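Local coordinates for protein Exo-beta-1,4-mannosidase (Rhizomucor miehei, PDB 4LYP) that hydrolyses terminal non-reducing beta-D-mannose residues from beta-mannosides as a family 5 glycoside hydrolase, and also has transglycosylation activity, at residues A[81-84]-A[85-89]; A[278-282]-A[283-287]; A[306-309]-A[310-314]; A[429-432]-A[433-436]. All coordinates share one frame; numbering follows the deposited sequence.

Contact 1. Residues A[81-84]-A[85-89]; sequences MELE and IKQMA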
loop_
_atom_site.group_PDB
_atom_site.type_symbol
_atom_site.label_atom_id
_atom_site.label_comp_id
_atom_site.label_asym_id
_atom_site.label_seq_id
_atom_site.Cartn_x
_atom_site.Cartn_y
_atom_site.Cartn_z
ATOM N N MET A 81 2.070 13.673 11.761
ATOM C CA MET A 81 2.641 12.385 11.338
ATOM C C MET A 81 3.137 11.625 12.532
ATOM O O MET A 81 2.879 10.436 12.712
ATOM C CB MET A 81 3.740 12.619 10.312
ATOM C CG MET A 81 4.346 11.303 9.773
ATOM S SD MET A 81 5.763 10.701 10.740
ATOM C CE MET A 81 7.052 11.798 10.213
ATOM N N GLU A 82 3.914 12.287 13.385
ATOM C CA GLU A 82 4.480 11.655 14.542
ATOM C C GLU A 82 3.404 11.133 15.496
ATOM O O GLU A 82 3.505 10.007 15.998
ATOM C CB GLU A 82 5.426 12.628 15.263
ATOM C CG GLU A 82 6.703 12.878 14.427
ATOM C CD GLU A 82 7.483 14.145 14.882
ATOM O OE1 GLU A 82 8.558 14.363 14.313
ATOM O OE2 GLU A 82 6.996 14.977 15.715
ATOM N N LEU A 83 2.321 11.879 15.671
ATOM C CA LEU A 83 1.219 11.438 16.503
ATOM C C LEU A 83 0.498 10.225 15.900
ATOM O O LEU A 83 0.134 9.301 16.604
ATOM C CB LEU A 83 0.242 12.603 16.710
ATOM C CG LEU A 83 -1.031 12.273 17.488
ATOM C CD1 LEU A 83 -0.823 11.690 18.859
ATOM C CD2 LEU A 83 -1.967 13.489 17.490
ATOM N N GLU A 84 0.314 10.234 14.582
ATOM C CA GLU A 84 -0.405 9.139 13.929
ATOM C C GLU A 84 0.441 7.866 13.981
ATOM O O GLU A 84 -0.121 6.761 14.171
ATOM C CB GLU A 84 -0.704 9.536 12.503
ATOM C CG GLU A 84 -1.832 10.613 12.479
ATOM C CD GLU A 84 -2.220 11.122 11.118
ATOM O OE1 GLU A 84 -1.606 10.744 10.073
ATOM O OE2 GLU A 84 -3.222 11.871 11.077
ATOM N N ILE A 85 1.765 7.963 13.828
ATOM C CA ILE A 85 2.637 6.782 14.035
ATOM C C ILE A 85 2.523 6.246 15.451
ATOM O O ILE A 85 2.390 5.052 15.669
ATOM C CB ILE A 85 4.141 7.086 13.679
ATOM C CG1 ILE A 85 4.327 7.573 12.266
ATOM C CG2 ILE A 85 4.951 5.824 13.934
ATOM C CD1 ILE A 85 3.837 6.630 11.215
ATOM N N LYS A 86 2.570 7.171 16.430
ATOM C CA LYS A 86 2.388 6.764 17.840
ATOM C C LYS A 86 1.030 6.100 18.029
ATOM O O LYS A 86 0.930 4.997 18.682
ATOM C CB LYS A 86 2.514 8.010 18.703
ATOM C CG LYS A 86 2.357 7.697 20.223
ATOM C CD LYS A 86 2.628 9.014 21.020
ATOM C CE LYS A 86 2.521 8.716 22.504
ATOM N NZ LYS A 86 1.151 8.584 23.008
ATOM N N GLN A 87 -0.053 6.607 17.445
ATOM C CA GLN A 87 -1.346 5.969 17.556
ATOM C C GLN A 87 -1.338 4.573 16.982
ATOM O O GLN A 87 -1.903 3.606 17.536
ATOM C CB GLN A 87 -2.467 6.779 16.825
ATOM C CG GLN A 87 -2.768 8.098 17.476
ATOM C CD GLN A 87 -3.606 9.000 16.595
ATOM O OE1 GLN A 87 -3.768 8.794 15.363
ATOM N NE2 GLN A 87 -4.134 10.069 17.177
ATOM N N MET A 88 -0.683 4.409 15.825
ATOM C CA MET A 88 -0.615 3.099 15.199
ATOM C C MET A 88 0.226 2.156 16.052
ATOM O O MET A 88 -0.155 0.975 16.223
ATOM C CB MET A 88 -0.100 3.230 13.744
ATOM C CG MET A 88 -1.172 3.785 12.842
ATOM S SD MET A 88 -0.706 3.730 11.089
ATOM C CE MET A 88 0.560 5.025 11.007
ATOM N N ALA A 89 1.282 2.613 16.664
ATOM C CA ALA A 89 2.081 1.769 17.559
ATOM C C ALA A 89 1.226 1.327 18.730
ATOM O O ALA A 89 1.240 0.157 19.133
ATOM C CB ALA A 89 3.283 2.522 18.071
#
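Gln87 reaches back over the preceding turn of helix 78-90 between two neighbours, its NE2 3.8 Å from Leu83 CG and its OE1 3.9 Å from Glu84 CG. This is i to i+3 and i to i+4 packing along an alpha-helix on the outside of the TIM barrel, the helix that leads into barrel strand 95-99. The Gln87 amide and the Glu84 carboxylate are turned only 26° apart, yet they do not bond to each other; each has partners of its own. Glu84 receives the hydroxyl of Tyr62 and a salt bridge from Arg80, one turn back on the same helix, while Gln87 meets Tyr392 through OE1 and Glu395 through NE2, so an amide with both a donor and an acceptor is well placed here. Lys86, on the exposed side, extends away to a salt bridge with Glu90. On another side of the helix the chemistry becomes apolar. In the conformers described, one of two for each residue, Met81 and Ile85 lie side by side, pointing the same way, and the methionine's bend at chi2 (-90°) brings SD alongside the isoleucine. Flexible methionine and branched isoleucine suit this buried face, where Thr137 of helix 125-140 touches both, Tyr133 lies on Met81 and Leu96 of the strand on Ile85. Beneath the side chains run four backbone bonds of the i+4 pattern, among them Ile85 N to Met81 O at 2.9 Å, with an N-H...O angle of 169°.

Contact 2. Residues A[278-282]-A[283-287]; sequences RAHDH and KNIDY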
loop_
_atom_site.group_PDB
_atom_site.type_symbol
_atom_site.label_atom_id
_atom_site.label_comp_id
_atom_site.label_asym_id
_atom_site.label_seq_id
_atom_site.Cartn_x
_atom_site.Cartn_y
_atom_site.Cartn_z
ATOM N N ARG A 278 2.338 -15.221 -12.814
ATOM C CA ARG A 278 3.020 -14.300 -13.737
ATOM C C ARG A 278 3.759 -13.186 -12.932
ATOM O O ARG A 278 4.848 -12.762 -13.302
ATOM C CB ARG A 278 1.983 -13.659 -14.648
ATOM C CG ARG A 278 2.454 -12.542 -15.507
ATOM C CD ARG A 278 1.488 -12.167 -16.622
ATOM N NE ARG A 278 0.191 -11.748 -16.055
ATOM C CZ ARG A 278 -0.969 -11.739 -16.700
ATOM N NH1 ARG A 278 -1.017 -12.060 -18.012
ATOM N NH2 ARG A 278 -2.126 -11.401 -16.038
ATOM N N ALA A 279 3.151 -12.756 -11.818
ATOM C CA ALA A 279 3.762 -11.730 -10.993
ATOM C C ALA A 279 4.776 -12.306 -9.991
ATOM O O ALA A 279 5.759 -11.686 -9.664
ATOM C CB ALA A 279 2.678 -10.984 -10.172
ATOM N N HIS A 280 4.450 -13.511 -9.438
ATOM C CA HIS A 280 5.162 -13.975 -8.229
ATOM C C HIS A 280 6.187 -15.083 -8.474
ATOM O O HIS A 280 7.037 -15.271 -7.600
ATOM C CB HIS A 280 4.155 -14.462 -7.198
ATOM C CG HIS A 280 3.238 -13.377 -6.720
ATOM N ND1 HIS A 280 1.892 -13.422 -6.836
ATOM C CD2 HIS A 280 3.512 -12.238 -5.986
ATOM C CE1 HIS A 280 1.351 -12.298 -6.284
ATOM N NE2 HIS A 280 2.312 -11.604 -5.741
ATOM N N ASP A 281 6.095 -15.828 -9.592
ATOM C CA ASP A 281 7.005 -16.959 -9.777
ATOM C C ASP A 281 8.308 -16.469 -10.412
ATOM O O ASP A 281 8.591 -16.715 -11.587
ATOM C CB ASP A 281 6.316 -18.046 -10.618
ATOM C CG ASP A 281 7.128 -19.326 -10.708
ATOM O OD1 ASP A 281 8.056 -19.492 -9.941
ATOM O OD2 ASP A 281 6.784 -20.144 -11.559
ATOM N N HIS A 282 9.102 -15.781 -9.618
ATOM C CA HIS A 282 10.364 -15.206 -10.027
ATOM C C HIS A 282 11.333 -15.317 -8.890
ATOM O O HIS A 282 10.914 -15.119 -7.717
ATOM C CB HIS A 282 10.239 -13.717 -10.432
ATOM C CG HIS A 282 9.280 -13.519 -11.590
ATOM N ND1 HIS A 282 9.607 -13.785 -12.866
ATOM C CD2 HIS A 282 7.963 -13.179 -11.592
ATOM C CE1 HIS A 282 8.544 -13.627 -13.652
ATOM N NE2 HIS A 282 7.501 -13.252 -12.855
ATOM N N LYS A 283 12.612 -15.528 -9.176
ATOM C CA LYS A 283 13.581 -15.685 -8.124
ATOM C C LYS A 283 13.594 -14.443 -7.192
ATOM O O LYS A 283 13.867 -14.558 -5.967
ATOM C CB LYS A 283 15.003 -15.863 -8.743
ATOM C CG LYS A 283 16.134 -15.989 -7.703
ATOM C CD LYS A 283 17.407 -16.395 -8.370
ATOM C CE LYS A 283 18.506 -16.818 -7.369
ATOM N NZ LYS A 283 18.053 -17.573 -6.167
ATOM N N ASN A 284 13.451 -13.247 -7.773
ATOM C CA ASN A 284 13.634 -12.019 -6.998
ATOM C C ASN A 284 12.306 -11.411 -6.587
ATOM O O ASN A 284 12.263 -10.224 -6.246
ATOM C CB ASN A 284 14.532 -11.036 -7.726
ATOM C CG ASN A 284 15.898 -11.611 -7.852
ATOM O OD1 ASN A 284 16.447 -12.057 -6.858
ATOM N ND2 ASN A 284 16.459 -11.643 -9.085
ATOM N N ILE A 285 11.232 -12.205 -6.573
ATOM C CA ILE A 285 10.014 -11.847 -5.851
ATOM C C ILE A 285 9.962 -12.734 -4.636
ATOM O O ILE A 285 9.738 -13.945 -4.752
ATOM C CB ILE A 285 8.753 -11.952 -6.742
ATOM C CG1 ILE A 285 8.801 -10.969 -7.919
ATOM C CG2 ILE A 285 7.481 -11.771 -5.876
ATOM C CD1 ILE A 285 8.669 -9.499 -7.568
ATOM N N ASP A 286 10.186 -12.180 -3.445
ATOM C CA ASP A 286 10.364 -13.009 -2.269
ATOM C C ASP A 286 9.104 -13.448 -1.609
ATOM O O ASP A 286 9.061 -14.468 -0.924
ATOM C CB ASP A 286 11.228 -12.221 -1.243
ATOM C CG ASP A 286 12.630 -12.042 -1.730
ATOM O OD1 ASP A 286 13.350 -13.062 -1.872
ATOM O OD2 ASP A 286 13.034 -10.878 -1.971
ATOM N N TYR A 287 8.021 -12.660 -1.749
ATOM C CA TYR A 287 6.776 -12.996 -1.122
ATOM C C TYR A 287 5.636 -12.525 -1.981
ATOM O O TYR A 287 5.896 -11.830 -2.981
ATOM C CB TYR A 287 6.626 -12.514 0.351
ATOM C CG TYR A 287 6.542 -11.005 0.461
ATOM C CD1 TYR A 287 7.677 -10.199 0.532
ATOM C CD2 TYR A 287 5.281 -10.385 0.579
ATOM C CE1 TYR A 287 7.594 -8.797 0.731
ATOM C CE2 TYR A 287 5.154 -9.005 0.779
ATOM C CZ TYR A 287 6.307 -8.240 0.840
ATOM O OH TYR A 287 6.233 -6.863 1.036
#
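The His280 ring has Ala279 CB over the centre of one face, 4.1 Å above its plane, and Ile285 CG2 at its edge, 4.0 Å from His280 CD2. The His282 ring has backbone at its edge instead, with Arg278 O in its plane. Both histidines belong to the end of helix 273-280 and the turn that carries the TIM-barrel chain into strand 288-292. Asp281 leaves the helix as the centre of an inverse gamma turn, and a type I beta turn from His282 to Ile285 follows, closed by Ile285 N to His282 O at 3.1 Å. The His282 side chain lies back along the last helical turn: its NE2 gives a straight bond of 2.7 Å to Arg278 O (N-H...O angle 167°), although it approaches from above that carbonyl's plane. Histidine suits this place because its other nitrogen, ND1, can at the same time bond Glu248, tying the end of this helix to the preceding helix 244-257. Ile285 turns its side chain in against the helix end, and with CG1 beside its own backbone N (chi1 -63°) the two branches divide the work. CG2 faces His280, whereas CG1 meets the last turn of the helix and His282 CB. Ser251 and Ile235 help to enclose this apolar wedge, while the amine of Lys331 bonds the carbonyl oxygens of both His280 and Ile285. Ala279 O, buried here without a polar partner, has Ile285 CG1 at 3.6 Å.

Contact 3. Residues A[306-309]-A[310-314]; sequences DGLP and HANEY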
loop_
_atom_site.group_PDB
_atom_site.type_symbol
_atom_site.label_atom_id
_atom_site.label_comp_id
_atom_site.label_asym_id
_atom_site.label_seq_id
_atom_site.Cartn_x
_atom_site.Cartn_y
_atom_site.Cartn_z
ATOM N N ASP A 306 -28.570 -5.338 3.452
ATOM C CA ASP A 306 -28.479 -6.786 3.509
ATOM C C ASP A 306 -27.249 -7.310 2.794
ATOM O O ASP A 306 -27.121 -8.529 2.569
ATOM C CB ASP A 306 -29.728 -7.433 2.883
ATOM C CG ASP A 306 -30.989 -7.003 3.586
ATOM O OD1 ASP A 306 -30.968 -6.907 4.853
ATOM O OD2 ASP A 306 -31.991 -6.743 2.884
ATOM N N GLY A 307 -26.326 -6.428 2.385
ATOM C CA GLY A 307 -25.207 -6.849 1.521
ATOM C C GLY A 307 -24.018 -7.458 2.235
ATOM O O GLY A 307 -23.091 -7.922 1.552
ATOM N N LEU A 308 -23.980 -7.493 3.572
ATOM C CA LEU A 308 -22.733 -7.875 4.210
ATOM C C LEU A 308 -22.402 -9.371 4.127
ATOM O O LEU A 308 -21.251 -9.742 3.892
ATOM C CB LEU A 308 -22.640 -7.383 5.647
ATOM C CG LEU A 308 -21.292 -7.519 6.352
ATOM C CD1 LEU A 308 -20.214 -6.756 5.593
ATOM C CD2 LEU A 308 -21.441 -7.110 7.811
ATOM N N PRO A 309 -23.362 -10.285 4.321
ATOM C CA PRO A 309 -23.004 -11.717 4.295
ATOM C C PRO A 309 -22.273 -12.114 2.984
ATOM O O PRO A 309 -21.260 -12.841 3.046
ATOM C CB PRO A 309 -24.377 -12.454 4.388
ATOM C CG PRO A 309 -25.120 -11.489 5.343
ATOM C CD PRO A 309 -24.749 -10.095 4.806
ATOM N N HIS A 310 -22.733 -11.628 1.819
ATOM C CA HIS A 310 -22.045 -12.003 0.591
ATOM C C HIS A 310 -20.610 -11.446 0.581
ATOM O O HIS A 310 -19.718 -12.125 0.080
ATOM C CB HIS A 310 -22.841 -11.453 -0.593
ATOM C CG HIS A 310 -22.240 -11.763 -1.943
ATOM N ND1 HIS A 310 -21.890 -13.036 -2.311
ATOM C CD2 HIS A 310 -21.935 -10.962 -2.998
ATOM C CE1 HIS A 310 -21.486 -13.021 -3.603
ATOM N NE2 HIS A 310 -21.491 -11.793 -4.008
ATOM N N ALA A 311 -20.371 -10.224 1.120
ATOM C CA ALA A 311 -19.000 -9.729 1.188
ATOM C C ALA A 311 -18.149 -10.568 2.134
ATOM O O ALA A 311 -16.970 -10.863 1.830
ATOM C CB ALA A 311 -19.010 -8.271 1.662
ATOM N N ASN A 312 -18.699 -10.979 3.308
ATOM C CA ASN A 312 -17.942 -11.818 4.224
ATOM C C ASN A 312 -17.600 -13.152 3.567
ATOM O O ASN A 312 -16.480 -13.644 3.712
ATOM C CB ASN A 312 -18.719 -12.107 5.533
ATOM C CG ASN A 312 -18.857 -10.905 6.420
ATOM O OD1 ASN A 312 -17.928 -10.087 6.501
ATOM N ND2 ASN A 312 -19.945 -10.832 7.169
ATOM N N GLU A 313 -18.544 -13.739 2.821
ATOM C CA GLU A 313 -18.233 -15.030 2.187
ATOM C C GLU A 313 -17.193 -14.850 1.095
ATOM O O GLU A 313 -16.291 -15.703 0.938
ATOM C CB GLU A 313 -19.516 -15.532 1.578
ATOM C CG GLU A 313 -20.514 -15.927 2.685
ATOM C CD GLU A 313 -21.898 -16.155 2.194
ATOM O OE1 GLU A 313 -22.151 -16.173 0.996
ATOM O OE2 GLU A 313 -22.750 -16.419 3.069
ATOM N N TYR A 314 -17.240 -13.739 0.346
ATOM C CA TYR A 314 -16.248 -13.478 -0.691
ATOM C C TYR A 314 -14.862 -13.368 -0.054
ATOM O O TYR A 314 -13.912 -13.976 -0.523
ATOM C CB TYR A 314 -16.587 -12.217 -1.470
ATOM C CG TYR A 314 -15.609 -12.001 -2.596
ATOM C CD1 TYR A 314 -14.397 -11.321 -2.391
ATOM C CD2 TYR A 314 -15.885 -12.507 -3.863
ATOM C CE1 TYR A 314 -13.459 -11.179 -3.378
ATOM C CE2 TYR A 314 -14.960 -12.327 -4.887
ATOM C CZ TYR A 314 -13.716 -11.665 -4.595
ATOM O OH TYR A 314 -12.795 -11.552 -5.594
HETATM O O HOH W 1 -25.397 -10.504 1.356
#
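Asn312 crosses the side chain of Leu308, one turn earlier at the start of helix 308-329 on the outside of the TIM barrel. Its CB sits above the preceding turn, 3.6 Å from Pro309 O. With CG beside its own backbone N (chi1 -70°), the chain leans back toward the helix start, and CG comes to 3.7 Å from Leu308 O. At the tip the amide divides: OD1 lies 4.1 Å from Leu308 CD1, while ND2 rests 3.7 Å from Leu308 CG and donates a hydrogen bond to Glu366 of helix 362-380. Leu308 also touches that helix, at His363 and Glu366, so its buried branches provide an apolar flank for the polar amide. Pro309 suits a first turn because its nitrogen has no hydrogen to give; Asn312 N bonds Leu308 O at 2.9 Å, and Glu313 N bonds Pro309 O. A water accepts from His310 N and donates to Asp306 O, bridging an i to i+4 pair that does not meet directly. The chemistry implies a seam of mixed character: leucine supplies apolar contact between the two helices, and the Asn312-Glu366 hydrogen bond adds a polar link beside it.

Contact 4. Residues A[429-432]-A[433-436]; sequences TVQI and IKDY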
loop_
_atom_site.group_PDB
_atom_site.type_symbol
_atom_site.label_atom_id
_atom_site.label_comp_id
_atom_site.label_asym_id
_atom_site.label_seq_id
_atom_site.Cartn_x
_atom_site.Cartn_y
_atom_site.Cartn_z
ATOM N N THR A 429 -13.533 0.913 14.719
ATOM C CA THR A 429 -12.688 -0.111 14.117
ATOM C C THR A 429 -11.340 -0.204 14.760
ATOM O O THR A 429 -10.699 -1.290 14.692
ATOM C CB THR A 429 -12.488 0.235 12.632
ATOM O OG1 THR A 429 -13.675 0.865 12.109
ATOM C CG2 THR A 429 -12.137 -1.015 11.815
ATOM N N VAL A 430 -10.857 0.867 15.417
ATOM C CA VAL A 430 -9.541 0.851 16.012
ATOM C C VAL A 430 -9.394 -0.294 17.038
ATOM O O VAL A 430 -8.379 -0.981 17.029
ATOM C CB VAL A 430 -9.210 2.206 16.610
ATOM C CG1 VAL A 430 -7.911 2.163 17.464
ATOM C CG2 VAL A 430 -9.087 3.247 15.495
ATOM N N GLN A 431 -10.406 -0.511 17.879
ATOM C CA GLN A 431 -10.275 -1.535 18.932
ATOM C C GLN A 431 -10.189 -2.929 18.259
ATOM O O GLN A 431 -9.475 -3.821 18.747
ATOM C CB GLN A 431 -11.429 -1.483 19.909
ATOM C CG GLN A 431 -11.308 -2.516 21.038
ATOM C CD GLN A 431 -10.168 -2.221 21.966
ATOM O OE1 GLN A 431 -10.093 -1.098 22.457
ATOM N NE2 GLN A 431 -9.249 -3.203 22.222
ATOM N N ILE A 432 -10.928 -3.133 17.163
ATOM C CA ILE A 432 -10.880 -4.380 16.465
ATOM C C ILE A 432 -9.504 -4.644 15.845
ATOM O O ILE A 432 -8.952 -5.764 15.870
ATOM C CB ILE A 432 -11.987 -4.390 15.410
ATOM C CG1 ILE A 432 -13.367 -4.472 16.180
ATOM C CG2 ILE A 432 -11.843 -5.555 14.422
ATOM C CD1 ILE A 432 -14.504 -4.112 15.289
ATOM N N ILE A 433 -8.893 -3.603 15.281
ATOM C CA ILE A 433 -7.529 -3.670 14.770
ATOM C C ILE A 433 -6.553 -3.975 15.886
ATOM O O ILE A 433 -5.657 -4.845 15.759
ATOM C CB ILE A 433 -7.182 -2.377 14.031
ATOM C CG1 ILE A 433 -8.056 -2.211 12.791
ATOM C CG2 ILE A 433 -5.693 -2.352 13.693
ATOM C CD1 ILE A 433 -8.117 -0.785 12.297
ATOM N N LYS A 434 -6.691 -3.300 17.031
ATOM C CA LYS A 434 -5.795 -3.511 18.175
ATOM C C LYS A 434 -5.894 -4.957 18.651
ATOM O O LYS A 434 -4.831 -5.585 18.902
ATOM C CB LYS A 434 -6.153 -2.498 19.263
ATOM C CG LYS A 434 -5.264 -2.621 20.498
ATOM C CD LYS A 434 -5.688 -1.625 21.580
ATOM C CE LYS A 434 -4.769 -1.754 22.848
ATOM N NZ LYS A 434 -5.226 -0.705 23.795
ATOM N N ASP A 435 -7.096 -5.481 18.750
ATOM C CA ASP A 435 -7.248 -6.833 19.216
ATOM C C ASP A 435 -6.697 -7.850 18.243
ATOM O O ASP A 435 -6.042 -8.822 18.626
ATOM C CB ASP A 435 -8.738 -7.073 19.530
ATOM C CG ASP A 435 -9.208 -6.267 20.901
ATOM O OD1 ASP A 435 -8.332 -5.710 21.621
ATOM O OD2 ASP A 435 -10.380 -6.202 21.150
ATOM N N TYR A 436 -6.863 -7.606 16.926
ATOM C CA TYR A 436 -6.255 -8.430 15.924
ATOM C C TYR A 436 -4.732 -8.474 16.018
ATOM O O TYR A 436 -4.097 -9.518 15.988
ATOM C CB TYR A 436 -6.658 -7.957 14.509
ATOM C CG TYR A 436 -5.743 -8.496 13.399
ATOM C CD1 TYR A 436 -5.738 -9.837 13.058
ATOM C CD2 TYR A 436 -4.997 -7.608 12.656
ATOM C CE1 TYR A 436 -5.021 -10.268 11.979
ATOM C CE2 TYR A 436 -4.255 -8.037 11.592
ATOM C CZ TYR A 436 -4.320 -9.383 11.216
ATOM O OH TYR A 436 -3.614 -9.839 10.099
HETATM O O HOH W 2 -8.085 0.402 23.413
HETATM O O HOH W 3 -7.356 -3.058 24.518
#
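Gln431 and Asp435, one turn apart on the exposed side of helix 429-448, are joined by a side-chain hydrogen bond from NE2 to OD1 of 2.7 Å. This is an i to i+4 pair on the C-terminal helix of the TIM barrel. The two flat groups are turned 51° apart: OD1 lies in the plane of the glutamine amide, but NE2 meets the carboxylate from above its plane, and the bond is bent to 138°. Gln431 gets there by leaving on the side of its own carbonyl carbon (chi1 -179°) and then bending at chi2, which swings the amide along the helix toward the aspartate. Lys434, fully extended, passes the same amide with CD 3.9 Å from Gln431 NE2. Two waters link the ends further out, one from Gln431 OE1 to Lys434 NZ, the other accepting from Gln431 NE2 and, weakly, from Lys434 NZ. Polar and charged chains suit this solvent-facing side, where glutamine can donate and accept at once. The inward side is largely apolar. Ile433 packs against Met91 and Val423, Tyr436 stacks on Phe372 of helix 362-380 and bonds Ser387 through its hydroxyl, and Thr429 gives that helix a polar tie through OG1 and Asp365. The threonine methyl is left for the isoleucine one turn on, with Thr429 CG2 4.1 Å from Ile433 CD1.

In the fold
All four contacts are local, and each lies in the outer layer of the barrel, partly buried. Contacts 1, 3 and 4 are successive turns within helices, whereas contact 2 is the irregular exit from one, where ring and backbone replace the regular i+4 pattern. Contacts 3 and 4 share a neighbour: both pack on helix 362-380 from the helices beside it, their centres about 20 Å apart. Contacts 1 and 4 lie on the same side of the chain's centre, about 15 Å between centres, while contact 2 is opposite contact 1. Contact 3, farthest from the centre, has a water bridging its first turn; contact 1 ties Glu84 and Gln87 to other parts of the fold, while contact 4 keeps its polar pair on the solvent side.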